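Local coordinates for glucose-binding protein (Thermus thermophilus HB27, PDB 2B3F) that binds glucose or galactose and, as a periplasmic-type solute-binding protein, probably delivers the sugar to a binding-protein-dependent transport system, at residues A[2-7]-A[32-37]; A[124-129]-A[260-265]; A[134-139]-A[150-155]. One frame throughout, in Å; residues are numbered along the deposited sequence.

Interaction 1: residues A[2-7]-A[32-37]; sequences KLEIFS and EVINAT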
# COMPACT_ATOMS: atom_id res chain seq x y z
N LYS A 2 28.55 -3.65 -9.33
CA LYS A 2 27.34 -4.31 -8.84
C LYS A 2 26.35 -3.31 -8.27
O LYS A 2 26.70 -2.18 -7.90
CB LYS A 2 27.70 -5.34 -7.78
CG LYS A 2 28.57 -6.46 -8.31
CD LYS A 2 28.94 -7.44 -7.24
CE LYS A 2 29.87 -8.52 -7.80
NZ LYS A 2 31.30 -8.04 -7.82
N LEU A 3 25.09 -3.74 -8.22
CA LEU A 3 24.04 -2.99 -7.55
C LEU A 3 23.03 -4.00 -7.01
O LEU A 3 22.46 -4.77 -7.77
CB LEU A 3 23.33 -2.04 -8.49
CG LEU A 3 22.10 -1.36 -7.88
CD1 LEU A 3 22.47 -0.33 -6.82
CD2 LEU A 3 21.25 -0.73 -8.98
N GLU A 4 22.83 -3.97 -5.70
CA GLU A 4 21.91 -4.90 -5.03
C GLU A 4 20.66 -4.12 -4.59
O GLU A 4 20.73 -3.27 -3.71
CB GLU A 4 22.58 -5.54 -3.82
CG GLU A 4 21.68 -6.56 -3.15
CD GLU A 4 22.29 -7.14 -1.91
OE1 GLU A 4 23.02 -6.42 -1.20
OE2 GLU A 4 22.00 -8.33 -1.62
N ILE A 5 19.54 -4.46 -5.20
CA ILE A 5 18.26 -3.78 -4.98
C ILE A 5 17.39 -4.73 -4.17
O ILE A 5 17.09 -5.82 -4.63
CB ILE A 5 17.53 -3.50 -6.29
CG1 ILE A 5 18.35 -2.58 -7.21
CG2 ILE A 5 16.18 -2.85 -6.01
CD1 ILE A 5 17.85 -2.56 -8.62
N PHE A 6 16.96 -4.27 -3.00
CA PHE A 6 16.18 -5.07 -2.06
C PHE A 6 14.72 -4.61 -2.12
O PHE A 6 14.42 -3.42 -2.05
CB PHE A 6 16.80 -4.90 -0.67
CG PHE A 6 16.21 -5.79 0.41
CD1 PHE A 6 16.93 -6.88 0.88
CD2 PHE A 6 14.99 -5.48 1.00
CE1 PHE A 6 16.41 -7.71 1.89
CE2 PHE A 6 14.48 -6.30 2.04
CZ PHE A 6 15.21 -7.40 2.47
N SER A 7 13.79 -5.55 -2.27
CA SER A 7 12.38 -5.22 -2.38
C SER A 7 11.55 -6.48 -2.09
O SER A 7 12.10 -7.56 -1.86
CB SER A 7 12.02 -4.70 -3.79
OG SER A 7 11.88 -5.76 -4.74
N GLU A 32 26.32 -5.19 -12.83
CA GLU A 32 25.54 -6.40 -12.60
C GLU A 32 24.53 -6.10 -11.49
O GLU A 32 24.90 -5.77 -10.37
CB GLU A 32 26.42 -7.58 -12.20
CG GLU A 32 25.64 -8.84 -11.75
CD GLU A 32 25.40 -9.85 -12.87
OE1 GLU A 32 26.37 -10.21 -13.59
OE2 GLU A 32 24.23 -10.31 -13.02
N VAL A 33 23.25 -6.22 -11.84
CA VAL A 33 22.16 -5.88 -10.93
C VAL A 33 21.63 -7.13 -10.25
O VAL A 33 21.18 -8.07 -10.93
CB VAL A 33 21.02 -5.17 -11.66
CG1 VAL A 33 19.90 -4.80 -10.69
CG2 VAL A 33 21.54 -3.93 -12.39
N ILE A 34 21.73 -7.14 -8.92
CA ILE A 34 21.23 -8.22 -8.09
C ILE A 34 19.81 -7.82 -7.64
O ILE A 34 19.64 -6.87 -6.92
CB ILE A 34 22.13 -8.51 -6.88
CG1 ILE A 34 23.53 -8.92 -7.35
CG2 ILE A 34 21.58 -9.64 -6.03
CD1 ILE A 34 24.51 -7.85 -7.34
N ASN A 35 18.83 -8.56 -8.14
CA ASN A 35 17.43 -8.32 -7.82
C ASN A 35 17.10 -9.15 -6.58
O ASN A 35 16.72 -10.31 -6.68
CB ASN A 35 16.54 -8.69 -9.00
CG ASN A 35 15.07 -8.33 -8.76
OD1 ASN A 35 14.72 -7.83 -7.70
ND2 ASN A 35 14.22 -8.57 -9.75
N ALA A 36 17.29 -8.54 -5.42
CA ALA A 36 17.19 -9.22 -4.12
C ALA A 36 15.78 -9.08 -3.55
O ALA A 36 15.55 -8.27 -2.67
CB ALA A 36 18.20 -8.67 -3.17
N THR A 37 14.85 -9.88 -4.07
CA THR A 37 13.48 -9.88 -3.57
C THR A 37 13.30 -10.82 -2.38
O THR A 37 13.88 -11.91 -2.33
CB THR A 37 12.50 -10.30 -4.65
OG1 THR A 37 12.95 -11.53 -5.24
CG2 THR A 37 12.39 -9.21 -5.72
O HOH W 1 14.39 -6.34 -5.48
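Strands 2-7 and 32-37 run parallel, their short axes 4.6 Å apart and 17° off true alignment, and five backbone hydrogen bonds zip them together, from Leu-3 N to Glu-32 O through to Ser-7 N on Ala-36 O. The straightest is Ile-5 N to Ile-34 O at 172°; the last, at the Ser-7 end, is longer, and its donor sits above the carbonyl plane. On the face of Leu-3 and Ile-5, the Ile-5 CD1 methyl meets Val-33 CG1 at 3.7 Å, and helix 15-27 of this beta-alpha-beta unit packs here, with Ile-21 on Val-33. The other face carries Glu-4, whose CG points away from the backbone N (chi1 -177°); its chain runs extended beside Ala-36, CG 4.1 Å from Ala-36 CB, before the carboxylate reaches a salt bridge with Arg-53. A water joins the strands near their C-terminal ends, donating to Ile-5 O (2.9 Å) and Asn-35 OD1 (2.7 Å) and accepting from Ser-7 OG (2.7 Å). Ser-7 OG also bonds Trp-9 N, close to the galactose-binding Trp-8 and Trp-9. The face toward helix 15-27 is thus apolar at Leu-3, Ile-5 and Val-33 but turns polar where Ser-7, Asn-35 and their water adjoin the sugar-site backbone.

Interaction 2: residues A[124-129]-A[260-265]; sequences MWYLPA and DFAWAP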
# COMPACT_ATOMS: atom_id res chain seq x y z
N MET A 124 -12.19 -0.81 -4.21
CA MET A 124 -13.02 -1.99 -4.28
C MET A 124 -13.08 -2.42 -5.74
O MET A 124 -13.45 -1.62 -6.62
CB MET A 124 -14.44 -1.69 -3.76
CG MET A 124 -15.41 -2.89 -3.84
SD MET A 124 -17.06 -2.47 -3.21
CE MET A 124 -17.60 -1.20 -4.35
N TRP A 125 -12.72 -3.68 -5.98
CA TRP A 125 -12.66 -4.29 -7.31
C TRP A 125 -13.84 -5.24 -7.51
O TRP A 125 -14.23 -5.94 -6.59
CB TRP A 125 -11.36 -5.06 -7.50
CG TRP A 125 -10.18 -4.24 -7.09
CD1 TRP A 125 -9.57 -4.26 -5.87
CD2 TRP A 125 -9.50 -3.26 -7.87
NE1 TRP A 125 -8.55 -3.34 -5.85
CE2 TRP A 125 -8.48 -2.71 -7.06
CE3 TRP A 125 -9.66 -2.77 -9.18
CZ2 TRP A 125 -7.63 -1.71 -7.50
CZ3 TRP A 125 -8.81 -1.78 -9.61
CH2 TRP A 125 -7.80 -1.26 -8.78
N TYR A 126 -14.39 -5.25 -8.71
CA TYR A 126 -15.51 -6.11 -9.05
C TYR A 126 -15.53 -6.28 -10.57
O TYR A 126 -14.78 -5.61 -11.29
CB TYR A 126 -16.82 -5.50 -8.56
CG TYR A 126 -17.14 -4.13 -9.14
CD1 TYR A 126 -17.85 -4.00 -10.32
CD2 TYR A 126 -16.72 -2.95 -8.50
CE1 TYR A 126 -18.14 -2.75 -10.86
CE2 TYR A 126 -17.01 -1.71 -9.03
CZ TYR A 126 -17.72 -1.61 -10.21
OH TYR A 126 -18.00 -0.36 -10.73
N LEU A 127 -16.39 -7.18 -11.04
CA LEU A 127 -16.52 -7.47 -12.47
C LEU A 127 -17.89 -6.97 -12.88
O LEU A 127 -18.89 -7.51 -12.41
CB LEU A 127 -16.44 -8.97 -12.70
CG LEU A 127 -15.12 -9.59 -13.14
CD1 LEU A 127 -13.93 -9.07 -12.34
CD2 LEU A 127 -15.20 -11.11 -13.10
N PRO A 128 -17.95 -5.92 -13.72
CA PRO A 128 -19.28 -5.45 -14.13
C PRO A 128 -20.21 -6.51 -14.75
O PRO A 128 -21.40 -6.50 -14.46
CB PRO A 128 -18.97 -4.33 -15.14
CG PRO A 128 -17.62 -3.87 -14.80
CD PRO A 128 -16.88 -5.08 -14.27
N ALA A 129 -19.69 -7.45 -15.55
CA ALA A 129 -20.55 -8.50 -16.16
C ALA A 129 -21.05 -9.53 -15.15
O ALA A 129 -22.15 -10.08 -15.31
CB ALA A 129 -19.81 -9.23 -17.29
N ASP A 260 -13.63 -5.76 -18.44
CA ASP A 260 -13.38 -7.07 -17.81
C ASP A 260 -13.31 -6.98 -16.28
O ASP A 260 -13.50 -7.98 -15.60
CB ASP A 260 -12.08 -7.71 -18.31
CG ASP A 260 -12.14 -8.12 -19.78
OD1 ASP A 260 -13.26 -8.38 -20.28
OD2 ASP A 260 -11.06 -8.21 -20.41
N PHE A 261 -12.99 -5.80 -15.77
CA PHE A 261 -13.07 -5.50 -14.34
C PHE A 261 -13.30 -4.02 -14.17
O PHE A 261 -13.06 -3.24 -15.11
CB PHE A 261 -11.80 -5.94 -13.58
CG PHE A 261 -10.56 -5.11 -13.89
CD1 PHE A 261 -10.23 -4.02 -13.09
CD2 PHE A 261 -9.72 -5.43 -14.95
CE1 PHE A 261 -9.10 -3.24 -13.36
CE2 PHE A 261 -8.57 -4.67 -15.22
CZ PHE A 261 -8.28 -3.57 -14.42
N ALA A 262 -13.75 -3.63 -12.99
CA ALA A 262 -14.00 -2.23 -12.69
C ALA A 262 -13.64 -1.94 -11.23
O ALA A 262 -13.24 -2.84 -10.50
CB ALA A 262 -15.45 -1.87 -12.97
N TRP A 263 -13.78 -0.68 -10.84
CA TRP A 263 -13.32 -0.21 -9.54
C TRP A 263 -14.18 0.92 -9.02
O TRP A 263 -14.81 1.67 -9.79
CB TRP A 263 -11.86 0.26 -9.63
CG TRP A 263 -11.67 1.31 -10.67
CD1 TRP A 263 -11.73 2.66 -10.48
CD2 TRP A 263 -11.41 1.10 -12.06
NE1 TRP A 263 -11.50 3.31 -11.68
CE2 TRP A 263 -11.32 2.38 -12.66
CE3 TRP A 263 -11.23 -0.04 -12.85
CZ2 TRP A 263 -11.06 2.54 -14.03
CZ3 TRP A 263 -10.98 0.12 -14.21
CH2 TRP A 263 -10.90 1.40 -14.78
N ALA A 264 -14.23 1.04 -7.70
CA ALA A 264 -14.80 2.20 -7.02
C ALA A 264 -14.03 2.41 -5.73
O ALA A 264 -13.35 1.49 -5.26
CB ALA A 264 -16.26 1.98 -6.71
N PRO A 265 -14.14 3.61 -5.14
CA PRO A 265 -13.58 3.78 -3.80
C PRO A 265 -14.21 2.77 -2.84
O PRO A 265 -15.34 2.30 -3.09
CB PRO A 265 -13.99 5.21 -3.43
CG PRO A 265 -14.12 5.91 -4.74
CD PRO A 265 -14.76 4.86 -5.62
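The Tyr-126 ring lies with one face over the backbone of Ala-262, whose carbonyl carbon is 4.0 Å above the ring plane and offset toward the rim, while Tyr-126 CE1 comes to 3.5 Å from Ala-262 CB. This is an antiparallel strand pair at the border of a four-stranded mixed sheet, with 262-265 outermost and 123-126 next to it. Tyr-126 CG stands between its own N and carbonyl carbon (chi1 60°), which swings the ring across toward the partner strand. On the opposite face of the sheet the Trp-125 and Phe-261 rings run alongside each other in the same direction, Trp-125 CZ3 4.0 Å from Phe-261 CE1 and 3.7 Å from Trp-263 CB. Tyr-329 meets both tryptophans, edge-to-face in the case of Trp-263, and Trp-125 NE1 bonds Met-241 O. Met-124 with Ala-264 and Tyr-126 with Ala-262 form the two hydrogen-bonded pairs. Replacing Tyr-126 with an alanine would probably uncover the Ala-262 backbone and open a gap beside Pro-138, which also packs on the ring. At the turn into helix 128-133, the Pro-128 ring presses on the same alanine methyl, its CG 3.5 Å from Ala-262 CB, tighter than usual for two carbons.

Interaction 3: residues A[134-139]-A[150-155]; sequences WGVNPP and QTLKQK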
# COMPACT_ATOMS: atom_id res chain seq x y z
N TRP A 134 -25.64 -11.41 -11.55
CA TRP A 134 -26.27 -11.50 -10.21
C TRP A 134 -27.31 -10.43 -9.92
O TRP A 134 -27.94 -10.44 -8.87
CB TRP A 134 -25.22 -11.39 -9.10
CG TRP A 134 -24.30 -12.53 -9.04
CD1 TRP A 134 -24.61 -13.85 -9.13
CD2 TRP A 134 -22.89 -12.45 -8.83
NE1 TRP A 134 -23.47 -14.61 -9.01
CE2 TRP A 134 -22.40 -13.77 -8.82
CE3 TRP A 134 -22.00 -11.39 -8.66
CZ2 TRP A 134 -21.05 -14.06 -8.65
CZ3 TRP A 134 -20.66 -11.67 -8.50
CH2 TRP A 134 -20.19 -13.00 -8.49
N GLY A 135 -27.48 -9.48 -10.82
CA GLY A 135 -28.50 -8.46 -10.64
C GLY A 135 -28.29 -7.57 -9.43
O GLY A 135 -29.22 -7.31 -8.68
N VAL A 136 -27.05 -7.10 -9.24
CA VAL A 136 -26.73 -6.16 -8.16
C VAL A 136 -25.85 -5.00 -8.67
O VAL A 136 -25.21 -5.12 -9.71
CB VAL A 136 -25.96 -6.85 -6.99
CG1 VAL A 136 -26.78 -8.01 -6.41
CG2 VAL A 136 -24.59 -7.36 -7.45
N ASN A 137 -25.82 -3.91 -7.90
CA ASN A 137 -24.93 -2.76 -8.14
C ASN A 137 -23.69 -2.77 -7.23
O ASN A 137 -23.70 -3.45 -6.21
CB ASN A 137 -25.69 -1.47 -7.88
CG ASN A 137 -26.80 -1.21 -8.91
OD1 ASN A 137 -26.70 -1.58 -10.08
ND2 ASN A 137 -27.87 -0.55 -8.45
N PRO A 138 -22.64 -1.99 -7.58
CA PRO A 138 -21.52 -1.77 -6.65
C PRO A 138 -21.89 -0.86 -5.47
O PRO A 138 -22.33 0.26 -5.69
CB PRO A 138 -20.47 -1.06 -7.54
CG PRO A 138 -21.26 -0.41 -8.59
CD PRO A 138 -22.41 -1.32 -8.87
N PRO A 139 -21.72 -1.34 -4.22
CA PRO A 139 -22.15 -0.56 -3.05
C PRO A 139 -21.31 0.68 -2.73
O PRO A 139 -20.08 0.63 -2.75
CB PRO A 139 -22.08 -1.58 -1.90
CG PRO A 139 -21.20 -2.66 -2.38
CD PRO A 139 -21.18 -2.66 -3.86
N GLN A 150 -25.88 -9.85 1.46
CA GLN A 150 -26.97 -10.72 1.93
C GLN A 150 -27.81 -11.22 0.74
O GLN A 150 -28.05 -12.42 0.57
CB GLN A 150 -27.83 -9.98 2.95
CG GLN A 150 -28.79 -10.89 3.73
CD GLN A 150 -28.08 -11.76 4.75
OE1 GLN A 150 -27.32 -12.67 4.40
NE2 GLN A 150 -28.33 -11.49 6.04
N THR A 151 -28.22 -10.28 -0.11
CA THR A 151 -28.85 -10.61 -1.39
C THR A 151 -28.05 -11.66 -2.17
O THR A 151 -28.63 -12.61 -2.71
CB THR A 151 -29.03 -9.35 -2.27
OG1 THR A 151 -29.85 -8.41 -1.59
CG2 THR A 151 -29.67 -9.68 -3.62
N LEU A 152 -26.73 -11.49 -2.23
CA LEU A 152 -25.88 -12.40 -3.01
C LEU A 152 -25.80 -13.78 -2.37
O LEU A 152 -25.76 -14.79 -3.08
CB LEU A 152 -24.47 -11.81 -3.20
CG LEU A 152 -24.38 -10.63 -4.17
CD1 LEU A 152 -23.06 -9.86 -3.97
CD2 LEU A 152 -24.51 -11.11 -5.61
N LYS A 153 -25.77 -13.83 -1.04
CA LYS A 153 -25.81 -15.10 -0.33
C LYS A 153 -27.12 -15.85 -0.64
O LYS A 153 -27.09 -17.06 -0.91
CB LYS A 153 -25.64 -14.91 1.17
CG LYS A 153 -24.19 -14.71 1.59
CD LYS A 153 -24.13 -14.37 3.06
CE LYS A 153 -22.73 -13.98 3.49
NZ LYS A 153 -22.73 -13.67 4.94
N GLN A 154 -28.22 -15.12 -0.62
CA GLN A 154 -29.54 -15.67 -1.01
C GLN A 154 -29.53 -16.21 -2.44
O GLN A 154 -30.10 -17.28 -2.71
CB GLN A 154 -30.63 -14.60 -0.82
CG GLN A 154 -30.90 -14.32 0.67
CD GLN A 154 -31.61 -12.99 0.95
OE1 GLN A 154 -31.97 -12.25 0.03
NE2 GLN A 154 -31.80 -12.69 2.23
N LYS A 155 -28.85 -15.51 -3.34
CA LYS A 155 -28.70 -15.95 -4.73
C LYS A 155 -27.68 -17.08 -4.92
O LYS A 155 -27.49 -17.55 -6.04
CB LYS A 155 -28.35 -14.75 -5.63
CG LYS A 155 -29.45 -13.71 -5.65
CD LYS A 155 -29.16 -12.57 -6.57
CE LYS A 155 -30.37 -11.67 -6.69
NZ LYS A 155 -30.32 -10.79 -7.87
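Leu-152 CD2 is the methyl on which the apolar half of this contact turns. It lies 3.6 Å from Trp-134 CB and 3.7 Å from Trp-134 CG, tucked where the indole leaves the backbone, with the two side chains at about a right angle. From the loop, Val-136 CG1 closes on the same methyl at 3.9 Å, the valine and leucine crossing at a slant. The leucine CG is anti to its carbonyl carbon (chi1 -72°), and with CD1 continuing the extended line, CD2 branches off it to face Trp-134 and Val-136. The polar half is a single short hydrogen bond: Lys-155 NZ donates to Trp-134 O at 2.6 Å. The lysine chain is extended beyond CG and runs back to this carbonyl, so that its CD also lies 3.4 Å from Trp-134 O. The ammonium is tilted 34° out of the carbonyl plane.

One shell out, Gly-135 follows helix 128-133 and leaves helical geometry with a positive phi of 64° in a Schellman motif, which turns the chain from Trp-134 into Val-136. A beta carbon on the glycine would also come close to the lysine ammonium. Further in, Leu-152 and Trp-134 both pack on Ala-237, and Leu-152 also touches Phe-238 of strand 238-240, so the end of helix 142-154 is anchored against the sheet. Trp-134 rests on Leu-157 as well, and Val-136 on Thr-148 one turn up the same helix.

This is surface packing away from the sugar site, joining the end of one helix to the last turn of the next. The buried Leu-152 supplies its apolar part, while a positive charge set at the C-terminal end of helix 128-133 is likely to interact favourably with that helix's dipole.

From the N terminus, interaction 1 comes first: strand 2-7 leads through helix 15-27 to strand 32-37, closing a short beta-alpha-beta loop in the larger mixed sheet. After further strands of that sheet the chain enters the four-stranded one, where 124-129 opens interaction 2, closed only at 260-265 after about 130 residues, mostly helix. Within that long excursion lies interaction 3, a short loop of ten residues, eight of them the first turns of helix 142-154, whose end is 150-155. Interactions 2 and 3 touch, Met-124 CE lying 3.5 Å from Pro-139 O, and together join the edge of the four-stranded sheet to helices 128-133 and 142-154. Interaction 1 stands apart, its centre about 35 Å from that of interaction 2.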